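PDB 6CHJ: diacylglycerol O-acyltransferase from Marinobacter hydrocarbonoclasticus, which probably transfers the acyl group of an acyl-CoA to a diacylglycerol or a fatty alcohol, yielding triacylglycerols or wax esters. Local coordinates for residues B[256-261]-B[447-452]. Numbering follows the deposited sequence.
Sequences EAYGTT and AELELN
Tyr258 makes every contact from 256-261 to 447-452, reaching from the end of helix 248-258 to the C-terminal helix 437-453. Its CB points toward the second segment, and with CG anti to the carbonyl carbon (chi1 -66°) the side chain spans the 9.1 Å between the CA atoms of Tyr258 and Leu449. The phenol OH donates a hydrogen bond to the Leu449 carbonyl oxygen, with OH and O separated by 2.7 Å. It arrives in the carbonyl plane on a lone pair, at a C=O...O angle of 121°, and the acceptor lies at the ring edge, also in the ring plane. Leu449 CD2 lies 3.9 Å from Tyr258 CZ, the apolar part of the contact, and Asn452 CB comes to 3.4 Å from Tyr258 OH. Leu326 of helix 322-338 also touches the tyrosine, and Ala322 of that helix touches Leu449. Next in the chain, Gly259, with positive phi, ends the helix in a Schellman motif, its N bonded to Glu256 O at 3.1 Å. Thr261 then N-caps helix 262-280 with its side chain. A phenylalanine in place of Tyr258 would probably keep much of the ring packing but leave the Leu449 carbonyl without this donor. The contact thus joins the catalytic and C-terminal family regions through one directional bond from a side chain to a helix backbone, backed by the contact of the ring with one leucine methyl.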
ATOM      1  N   GLU B 256     -40.599   3.214 -16.941  1.00 67.95           N
ATOM      2  CA  GLU B 256     -41.985   3.401 -17.343  1.00 72.26           C
ATOM      3  C   GLU B 256     -42.267   2.660 -18.640  1.00 66.66           C
ATOM      4  O   GLU B 256     -43.267   1.946 -18.750  1.00 69.28           O
ATOM      5  CB  GLU B 256     -42.290   4.899 -17.472  1.00 73.83           C
ATOM      6  CG  GLU B 256     -42.575   5.571 -16.130  1.00 71.85           C
ATOM      7  CD  GLU B 256     -41.733   6.808 -15.879  1.00 82.52           C
ATOM      8  OE1 GLU B 256     -41.197   6.935 -14.754  1.00 84.80           O
ATOM      9  OE2 GLU B 256     -41.610   7.663 -16.791  1.00 85.13           O
ATOM     10  N   ALA B 257     -41.360   2.786 -19.614  1.00 67.40           N
ATOM     11  CA  ALA B 257     -41.541   2.136 -20.907  1.00 62.59           C
ATOM     12  C   ALA B 257     -41.747   0.640 -20.756  1.00 64.01           C
ATOM     13  O   ALA B 257     -42.607   0.051 -21.416  1.00 71.31           O
ATOM     14  CB  ALA B 257     -40.335   2.418 -21.804  1.00 61.30           C
ATOM     15  N   TYR B 258     -40.976   0.007 -19.883  1.00 68.30           N
ATOM     16  CA  TYR B 258     -41.039  -1.437 -19.702  1.00 63.14           C
ATOM     17  C   TYR B 258     -41.855  -1.844 -18.484  1.00 66.39           C
ATOM     18  O   TYR B 258     -41.967  -3.041 -18.208  1.00 64.64           O
ATOM     19  CB  TYR B 258     -39.624  -2.023 -19.574  1.00 61.62           C
ATOM     20  CG  TYR B 258     -38.768  -1.916 -20.820  1.00 57.03           C
ATOM     21  CD1 TYR B 258     -38.705  -2.950 -21.737  1.00 49.01           C
ATOM     22  CD2 TYR B 258     -38.015  -0.780 -21.065  1.00 55.79           C
ATOM     23  CE1 TYR B 258     -37.929  -2.853 -22.859  1.00 52.17           C
ATOM     24  CE2 TYR B 258     -37.243  -0.671 -22.178  1.00 54.07           C
ATOM     25  CZ  TYR B 258     -37.192  -1.702 -23.072  1.00 55.87           C
ATOM     26  OH  TYR B 258     -36.397  -1.575 -24.188  1.00 54.17           O
ATOM     27  N   GLY B 259     -42.408  -0.892 -17.739  1.00 65.98           N
ATOM     28  CA  GLY B 259     -43.110  -1.264 -16.524  1.00 66.16           C
ATOM     29  C   GLY B 259     -42.248  -2.032 -15.545  1.00 68.86           C
ATOM     30  O   GLY B 259     -42.694  -3.046 -14.996  1.00 64.07           O
ATOM     31  N   THR B 260     -41.014  -1.582 -15.318  1.00 68.01           N
ATOM     32  CA  THR B 260     -40.127  -2.174 -14.322  1.00 65.03           C
ATOM     33  C   THR B 260     -39.741  -1.118 -13.295  1.00 64.28           C
ATOM     34  O   THR B 260     -40.124   0.047 -13.406  1.00 70.00           O
ATOM     35  CB  THR B 260     -38.865  -2.761 -14.960  1.00 65.47           C
ATOM     36  OG1 THR B 260     -38.042  -1.693 -15.453  1.00 63.50           O
ATOM     37  CG2 THR B 260     -39.218  -3.750 -16.092  1.00 57.40           C
ATOM     38  N   THR B 261     -38.981  -1.548 -12.284  1.00 65.66           N
ATOM     39  CA  THR B 261     -38.496  -0.687 -11.212  1.00 62.17           C
ATOM     40  C   THR B 261     -37.111  -0.154 -11.556  1.00 63.00           C
ATOM     41  O   THR B 261     -36.476  -0.594 -12.518  1.00 64.78           O
ATOM     42  CB  THR B 261     -38.420  -1.440  -9.887  1.00 61.43           C
ATOM     43  OG1 THR B 261     -37.270  -2.288  -9.912  1.00 66.14           O
ATOM     44  CG2 THR B 261     -39.648  -2.305  -9.671  1.00 60.66           C
ATOM     45  N   ALA B 447     -28.422   2.098 -23.142  1.00 61.06           N
ATOM     46  CA  ALA B 447     -28.813   2.666 -24.423  1.00 63.52           C
ATOM     47  C   ALA B 447     -29.531   1.638 -25.298  1.00 61.10           C
ATOM     48  O   ALA B 447     -30.409   2.006 -26.084  1.00 61.47           O
ATOM     49  CB  ALA B 447     -27.580   3.237 -25.130  1.00 52.98           C
ATOM     50  N   GLU B 448     -29.173   0.356 -25.182  1.00 60.55           N
ATOM     51  CA  GLU B 448     -29.845  -0.684 -25.961  1.00 56.78           C
ATOM     52  C   GLU B 448     -31.310  -0.788 -25.564  1.00 63.90           C
ATOM     53  O   GLU B 448     -32.193  -0.906 -26.424  1.00 64.71           O
ATOM     54  CB  GLU B 448     -29.152  -2.030 -25.759  1.00 55.49           C
ATOM     55  CG  GLU B 448     -27.985  -2.303 -26.690  1.00 60.79           C
ATOM     56  CD  GLU B 448     -27.667  -3.780 -26.777  1.00 63.44           C
ATOM     57  OE1 GLU B 448     -28.488  -4.576 -26.273  1.00 69.05           O
ATOM     58  OE2 GLU B 448     -26.618  -4.152 -27.353  1.00 67.21           O
ATOM     59  N   LEU B 449     -31.585  -0.776 -24.256  1.00 61.45           N
ATOM     60  CA  LEU B 449     -32.963  -0.679 -23.786  1.00 60.06           C
ATOM     61  C   LEU B 449     -33.625   0.596 -24.297  1.00 62.45           C
ATOM     62  O   LEU B 449     -34.807   0.590 -24.656  1.00 61.98           O
ATOM     63  CB  LEU B 449     -33.010  -0.726 -22.257  1.00 54.83           C
ATOM     64  CG  LEU B 449     -32.679  -2.049 -21.571  1.00 56.81           C
ATOM     65  CD1 LEU B 449     -32.666  -1.888 -20.027  1.00 44.89           C
ATOM     66  CD2 LEU B 449     -33.676  -3.094 -22.008  1.00 56.28           C
ATOM     67  N   GLU B 450     -32.885   1.706 -24.339  1.00 61.64           N
ATOM     68  CA  GLU B 450     -33.509   2.948 -24.784  1.00 64.65           C
ATOM     69  C   GLU B 450     -33.867   2.899 -26.270  1.00 64.65           C
ATOM     70  O   GLU B 450     -34.959   3.321 -26.660  1.00 67.76           O
ATOM     71  CB  GLU B 450     -32.601   4.124 -24.495  1.00 62.70           C
ATOM     72  CG  GLU B 450     -32.683   4.674 -23.093  1.00 60.29           C
ATOM     73  CD  GLU B 450     -31.532   5.620 -22.881  1.00 61.57           C
ATOM     74  OE1 GLU B 450     -30.471   5.344 -23.487  1.00 56.13           O
ATOM     75  OE2 GLU B 450     -31.688   6.638 -22.172  1.00 62.05           O
ATOM     76  N   LEU B 451     -32.954   2.402 -27.116  1.00 61.64           N
ATOM     77  CA  LEU B 451     -33.267   2.230 -28.532  1.00 64.40           C
ATOM     78  C   LEU B 451     -34.467   1.313 -28.713  1.00 70.60           C
ATOM     79  O   LEU B 451     -35.451   1.684 -29.361  1.00 75.37           O
ATOM     80  CB  LEU B 451     -32.067   1.657 -29.286  1.00 66.02           C
ATOM     81  CG  LEU B 451     -30.766   2.444 -29.416  1.00 66.82           C
ATOM     82  CD1 LEU B 451     -29.594   1.489 -29.628  1.00 61.98           C
ATOM     83  CD2 LEU B 451     -30.858   3.454 -30.549  1.00 61.45           C
ATOM     84  N   ASN B 452     -34.407   0.116 -28.116  1.00 70.93           N
ATOM     85  CA  ASN B 452     -35.448  -0.896 -28.279  1.00 68.74           C
ATOM     86  C   ASN B 452     -36.842  -0.351 -28.015  1.00 70.94           C
ATOM     87  O   ASN B 452     -37.825  -0.871 -28.562  1.00 70.31           O
ATOM     88  CB  ASN B 452     -35.185  -2.074 -27.339  1.00 69.90           C
ATOM     89  CG  ASN B 452     -34.223  -3.088 -27.931  1.00 80.04           C
ATOM     90  OD1 ASN B 452     -33.579  -2.822 -28.950  1.00 76.91           O
ATOM     91  ND2 ASN B 452     -34.116  -4.261 -27.291  1.00 81.41           N
TER